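Local coordinates for protein dipeptide Epimerase (Enterococcus faecalis, PDB 3KUM) that belongs to the mandelate racemase/muconate lactonizing enzyme family of the enolase superfamily and holds arginine, tyrosine and magnesium in its barrel domain, at residues 288-293 / 312-317; 156-161 / 182-187. All blocks are in the same frame, centred on the assembly; numbering follows the deposited sequence.

In the fold
Both contacts are parallel strand pairs of one barrel sheet, and each joins the two strands of a beta-alpha-beta unit. Interaction 2 comes early in the barrel and interaction 1 late, with their centres 15 Å apart. Their inward side chains nevertheless meet across the barrel interior: Met289 SD lies 3.8 Å from Arg187 NH1, and Arg316 CD packs 3.2 Å from Arg187 NH2. Glu212 forms salt bridges with both arginines, which probably offsets their like charges. The ligand site sits at the C-terminal ends of the strands. There 156-161 supplies Lys159 and Lys161 to the bound tyrosine and arginine, while 288-293 runs past the same arginine, with Cys292 O 3.3 Å from its CA.

Interaction 1: residues 288-293 / 312-317; sequences CMIGCM and KNITRA. With ARG (arginine), chain I.
Parallel pairing of Cys288, Met289 and Ile290 with Ile314, Arg316 and Ala317 joins two neighbouring strands of the enolase-type barrel, linked by helix 298-310 in a beta-alpha-beta unit. The pairing is irregular. A beta bulge shifts the register by one after Cys288, Ile314 sits at the centre of an inverse gamma turn, and the short strand axes diverge by 41°. Cys288 N donates a hydrogen bond to Asn313 O at 2.9 Å and Ile290 N to Arg316 O at 3.0 Å, whereas the hydrogen bond from Thr315 N to Cys288 O is weak and bent.

Cys288, Ile290, Ile314 and Ala317 share the face turned to the helices. Ile290 offers CG2 to the methyl of Ala317 at 3.6 Å, and its CB meets Ile314 CG2; helix 298-310 packs against both isoleucines. Met289 and Arg316 occupy the other face, inside the barrel, and their side chains cross at about a right angle. With Met289 CG anti to the backbone N (chi1 174°), its chain passes over the start of the arginine, whose extended end continues to a salt bridge with Glu212. Met289 CG lies 3.6 Å from Arg316 CB and 3.4 Å from Arg316 O.

Interaction 2: residues 156-161 / 182-187; sequences DTLKIK and FDIKLR. With TYR (tyrosine), chain J; ARG (arginine), chain I.
Strands 157-161 and 185-187 run parallel, their short axes 4.8 Å apart and inclined by 22°. The register is unbroken: Thr157 faces Lys185, Leu158 faces Leu186, and Lys159 faces Arg187. Four backbone hydrogen bonds alternate across the pair, from Lys185 N to Asp156 O, Leu158 N to Lys185 O, Arg187 N to Leu158 O, and Ile160 N to Arg187 O. The last is the shortest, at 2.7 Å, and all four are fairly straight, with N-H...O angles of 155° or more.

Leu158, Ile160, Ile184 and Leu186 form the apolar layer toward helices 140-153 and 166-180. Leu158 and Leu186 lie side by side, with Leu158 CB 3.9 Å from Leu186 CD2. Ile160 CD1 touches that same Leu186 methyl, while Ile184 CG2 packs on Leu158 CG.

The opposite face is polar. Thr157 sets CG2 anti to its backbone nitrogen, which brings the methyl 3.5 Å from Arg187 CZ, over the centre of one guanidinium face. Its OG1 instead donates to Asp156 OD1 and rests against the aliphatic part of Lys185. The arginine's nitrogens engage Glu212 and Asp132 through salt bridges, and these carboxylates probably fix the rotation of the plane.

Further along, Lys159 extends fully beyond CG, its CB against Arg187 CG at 3.9 Å. Its NZ donates to O of the bound tyrosine at 2.8 Å and also forms salt bridges with Glu215 and Asp318. Lys161 NZ makes a weak hydrogen bond to O of the bound arginine, 3.1 Å away, and also hydrogen-bonds to Asp189 and Asn191. Two lysines on alternate residues, projecting from the C-terminal end of a barrel strand into the ligand site, are the Lys-X-Lys arrangement familiar from the mandelate racemase and muconate lactonizing enzyme branches of the enolase superfamily.

Interaction 1: residues 288-293 / 312-317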
# COMPACT_ATOMS: atom_id res chain seq x y z
N CYS A 288 -11.85 -0.56 -7.12
CA CYS A 288 -10.97 -0.81 -8.26
C CYS A 288 -11.32 -2.08 -9.01
O CYS A 288 -11.79 -3.05 -8.43
CB CYS A 288 -9.51 -0.92 -7.78
SG CYS A 288 -8.76 0.61 -7.18
N MET A 289 -11.08 -2.05 -10.32
CA MET A 289 -11.30 -3.23 -11.15
C MET A 289 -9.92 -3.58 -11.70
O MET A 289 -9.14 -2.69 -12.04
CB MET A 289 -12.26 -2.94 -12.32
CG MET A 289 -12.40 -4.13 -13.30
SD MET A 289 -13.68 -3.97 -14.60
CE MET A 289 -12.86 -2.83 -15.76
N ILE A 290 -9.62 -4.86 -11.78
CA ILE A 290 -8.33 -5.30 -12.32
C ILE A 290 -8.58 -5.66 -13.78
O ILE A 290 -9.45 -6.47 -14.08
CB ILE A 290 -7.79 -6.53 -11.54
CG1 ILE A 290 -6.43 -6.96 -12.10
CG2 ILE A 290 -8.78 -7.67 -11.60
CD1 ILE A 290 -5.25 -6.16 -11.56
N GLY A 291 -7.82 -5.05 -14.69
CA GLY A 291 -7.97 -5.33 -16.11
C GLY A 291 -6.76 -6.01 -16.74
O GLY A 291 -5.87 -6.51 -16.04
N CYS A 292 -6.72 -6.02 -18.07
CA CYS A 292 -5.60 -6.66 -18.76
C CYS A 292 -5.46 -6.13 -20.17
O CYS A 292 -6.38 -5.52 -20.71
CB CYS A 292 -5.80 -8.18 -18.80
SG CYS A 292 -7.24 -8.74 -19.77
N MET A 293 -4.28 -6.37 -20.75
CA MET A 293 -3.99 -5.95 -22.11
C MET A 293 -4.32 -7.14 -22.99
O MET A 293 -4.30 -8.28 -22.53
CB MET A 293 -2.50 -5.63 -22.27
CG MET A 293 -1.98 -4.56 -21.32
SD MET A 293 -2.65 -2.96 -21.70
CE MET A 293 -1.27 -2.18 -22.53
N LYS A 312 -9.47 -6.77 -1.02
CA LYS A 312 -10.90 -6.51 -0.90
C LYS A 312 -11.43 -5.41 -1.81
O LYS A 312 -12.49 -5.55 -2.40
CB LYS A 312 -11.24 -6.17 0.55
CG LYS A 312 -12.70 -5.73 0.70
CD LYS A 312 -13.07 -5.37 2.13
CE LYS A 312 -14.53 -4.94 2.18
NZ LYS A 312 -14.96 -4.56 3.55
N ASN A 313 -10.72 -4.29 -1.91
CA ASN A 313 -11.17 -3.18 -2.73
C ASN A 313 -11.11 -3.40 -4.24
O ASN A 313 -11.59 -2.58 -5.00
CB ASN A 313 -10.42 -1.90 -2.35
CG ASN A 313 -11.09 -0.66 -2.90
OD1 ASN A 313 -12.26 -0.38 -2.60
ND2 ASN A 313 -10.36 0.10 -3.71
N ILE A 314 -10.50 -4.49 -4.68
CA ILE A 314 -10.48 -4.79 -6.12
C ILE A 314 -11.74 -5.64 -6.21
O ILE A 314 -11.70 -6.86 -6.07
CB ILE A 314 -9.23 -5.59 -6.53
CG1 ILE A 314 -7.97 -4.78 -6.17
CG2 ILE A 314 -9.26 -5.85 -8.04
CD1 ILE A 314 -6.67 -5.37 -6.68
N THR A 315 -12.86 -4.96 -6.43
CA THR A 315 -14.19 -5.57 -6.46
C THR A 315 -14.73 -6.06 -7.79
O THR A 315 -15.81 -6.64 -7.83
CB THR A 315 -15.20 -4.58 -5.89
OG1 THR A 315 -15.20 -3.39 -6.69
CG2 THR A 315 -14.83 -4.21 -4.46
N ARG A 316 -13.98 -5.81 -8.86
CA ARG A 316 -14.39 -6.24 -10.20
C ARG A 316 -13.16 -6.75 -10.94
O ARG A 316 -12.05 -6.29 -10.69
CB ARG A 316 -15.00 -5.07 -10.98
CG ARG A 316 -16.30 -4.52 -10.43
CD ARG A 316 -16.78 -3.36 -11.29
NE ARG A 316 -18.09 -2.85 -10.92
CZ ARG A 316 -18.31 -1.85 -10.06
NH1 ARG A 316 -17.30 -1.24 -9.46
NH2 ARG A 316 -19.56 -1.46 -9.82
N ALA A 317 -13.37 -7.70 -11.85
CA ALA A 317 -12.26 -8.25 -12.61
C ALA A 317 -12.56 -8.43 -14.09
O ALA A 317 -13.64 -8.91 -14.47
CB ALA A 317 -11.84 -9.58 -12.02
N ARG I . -10.48 -6.84 -21.68
CA ARG I . -9.18 -6.36 -22.23
C ARG I . -9.26 -4.87 -22.55
O ARG I . -10.32 -4.35 -22.89
CB ARG I . -8.84 -7.12 -23.52
CG ARG I . -9.06 -8.60 -23.44
CD ARG I . -9.19 -9.17 -24.83
NE ARG I . -9.84 -10.47 -24.83
CZ ARG I . -10.36 -11.04 -25.91
NH1 ARG I . -10.31 -10.42 -27.08
NH2 ARG I . -10.93 -12.23 -25.83

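Interaction 2: residues 156-161 / 182-187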
# COMPACT_ATOMS: atom_id res chain seq x y z
N ASP A 156 -21.80 -13.97 -16.07
CA ASP A 156 -22.88 -13.12 -15.59
C ASP A 156 -22.59 -11.64 -15.87
O ASP A 156 -23.45 -10.78 -15.65
CB ASP A 156 -23.10 -13.32 -14.09
CG ASP A 156 -21.82 -13.15 -13.28
OD1 ASP A 156 -21.12 -12.12 -13.45
OD2 ASP A 156 -21.51 -14.04 -12.45
N THR A 157 -21.39 -11.34 -16.36
CA THR A 157 -21.03 -9.96 -16.65
C THR A 157 -20.33 -9.86 -18.01
O THR A 157 -19.43 -10.65 -18.31
CB THR A 157 -20.09 -9.37 -15.58
OG1 THR A 157 -20.71 -9.49 -14.29
CG2 THR A 157 -19.79 -7.90 -15.86
N LEU A 158 -20.73 -8.89 -18.81
CA LEU A 158 -20.13 -8.72 -20.12
C LEU A 158 -19.58 -7.31 -20.29
O LEU A 158 -20.25 -6.33 -19.95
CB LEU A 158 -21.17 -8.99 -21.22
CG LEU A 158 -21.96 -10.29 -21.13
CD1 LEU A 158 -22.87 -10.41 -22.35
CD2 LEU A 158 -21.03 -11.48 -21.06
N LYS A 159 -18.36 -7.21 -20.79
CA LYS A 159 -17.75 -5.91 -21.03
C LYS A 159 -17.98 -5.63 -22.51
O LYS A 159 -17.61 -6.43 -23.36
CB LYS A 159 -16.24 -5.95 -20.72
CG LYS A 159 -15.55 -4.61 -20.92
CD LYS A 159 -14.14 -4.58 -20.32
CE LYS A 159 -13.50 -3.21 -20.51
NZ LYS A 159 -12.19 -3.08 -19.83
N ILE A 160 -18.60 -4.49 -22.81
CA ILE A 160 -18.92 -4.12 -24.18
C ILE A 160 -18.17 -2.92 -24.71
O ILE A 160 -18.26 -1.82 -24.16
CB ILE A 160 -20.44 -3.83 -24.32
CG1 ILE A 160 -21.24 -5.06 -23.87
CG2 ILE A 160 -20.77 -3.46 -25.77
CD1 ILE A 160 -22.73 -4.80 -23.73
N LYS A 161 -17.44 -3.12 -25.80
CA LYS A 161 -16.68 -2.03 -26.41
C LYS A 161 -17.56 -1.23 -27.36
O LYS A 161 -18.41 -1.78 -28.06
CB LYS A 161 -15.48 -2.59 -27.19
CG LYS A 161 -14.40 -3.24 -26.31
CD LYS A 161 -13.58 -2.19 -25.57
CE LYS A 161 -12.49 -2.83 -24.73
NZ LYS A 161 -11.67 -1.82 -24.00
N PHE A 182 -31.74 -9.29 -18.30
CA PHE A 182 -31.48 -8.18 -17.40
C PHE A 182 -30.76 -8.65 -16.14
O PHE A 182 -30.42 -7.85 -15.28
CB PHE A 182 -32.79 -7.49 -17.02
CG PHE A 182 -33.09 -6.28 -17.86
CD1 PHE A 182 -32.47 -5.06 -17.60
CD2 PHE A 182 -33.97 -6.36 -18.93
CE1 PHE A 182 -32.73 -3.94 -18.39
CE2 PHE A 182 -34.23 -5.25 -19.73
CZ PHE A 182 -33.61 -4.03 -19.46
N ASP A 183 -30.54 -9.96 -16.05
CA ASP A 183 -29.83 -10.52 -14.91
C ASP A 183 -28.34 -10.51 -15.21
O ASP A 183 -27.51 -10.78 -14.34
CB ASP A 183 -30.30 -11.96 -14.63
CG ASP A 183 -31.72 -12.02 -14.12
OD1 ASP A 183 -32.07 -11.19 -13.25
OD2 ASP A 183 -32.49 -12.90 -14.56
N ILE A 184 -27.99 -10.17 -16.45
CA ILE A 184 -26.60 -10.11 -16.87
C ILE A 184 -26.10 -8.68 -16.71
O ILE A 184 -26.72 -7.74 -17.21
CB ILE A 184 -26.43 -10.52 -18.36
CG1 ILE A 184 -27.07 -11.89 -18.62
CG2 ILE A 184 -24.95 -10.56 -18.73
CD1 ILE A 184 -26.47 -13.03 -17.81
N LYS A 185 -24.99 -8.50 -16.01
CA LYS A 185 -24.42 -7.17 -15.80
C LYS A 185 -23.71 -6.73 -17.08
O LYS A 185 -23.02 -7.53 -17.71
CB LYS A 185 -23.43 -7.19 -14.63
CG LYS A 185 -24.02 -7.75 -13.35
CD LYS A 185 -23.01 -7.76 -12.20
CE LYS A 185 -22.54 -6.35 -11.86
NZ LYS A 185 -23.69 -5.46 -11.54
N LEU A 186 -23.89 -5.47 -17.46
CA LEU A 186 -23.25 -4.96 -18.66
C LEU A 186 -22.43 -3.71 -18.41
O LEU A 186 -22.97 -2.67 -18.05
CB LEU A 186 -24.31 -4.64 -19.73
CG LEU A 186 -25.20 -5.78 -20.24
CD1 LEU A 186 -26.23 -5.20 -21.19
CD2 LEU A 186 -24.35 -6.82 -20.95
N ARG A 187 -21.12 -3.82 -18.59
CA ARG A 187 -20.23 -2.68 -18.41
C ARG A 187 -19.81 -2.24 -19.81
O ARG A 187 -19.59 -3.07 -20.68
CB ARG A 187 -19.02 -3.06 -17.56
CG ARG A 187 -18.41 -4.42 -17.90
CD ARG A 187 -17.39 -4.89 -16.84
NE ARG A 187 -17.94 -4.85 -15.48
CZ ARG A 187 -17.53 -5.62 -14.47
NH1 ARG A 187 -16.56 -6.51 -14.64
NH2 ARG A 187 -18.08 -5.48 -13.28
N TYR J . -8.12 -4.19 -22.44
CA TYR J . -8.05 -2.76 -22.72
C TYR J . -9.11 -1.95 -21.98
O TYR J . -9.66 -2.45 -20.97
CB TYR J . -8.19 -2.53 -24.22
CG TYR J . -7.06 -3.12 -25.03
CD1 TYR J . -7.31 -3.70 -26.27
CD2 TYR J . -5.74 -3.09 -24.57
CE1 TYR J . -6.28 -4.24 -27.03
CE2 TYR J . -4.70 -3.63 -25.32
CZ TYR J . -4.98 -4.21 -26.56
OH TYR J . -3.99 -4.78 -27.32
OXT TYR J . -9.35 -0.79 -22.41
N ARG I . -10.48 -6.84 -21.68
CA ARG I . -9.18 -6.36 -22.23
C ARG I . -9.26 -4.87 -22.55
O ARG I . -10.32 -4.35 -22.89
CB ARG I . -8.84 -7.12 -23.52
CG ARG I . -9.06 -8.60 -23.44
CD ARG I . -9.19 -9.17 -24.83
NE ARG I . -9.84 -10.47 -24.83
CZ ARG I . -10.36 -11.04 -25.91
NH1 ARG I . -10.31 -10.42 -27.08
NH2 ARG I . -10.93 -12.23 -25.83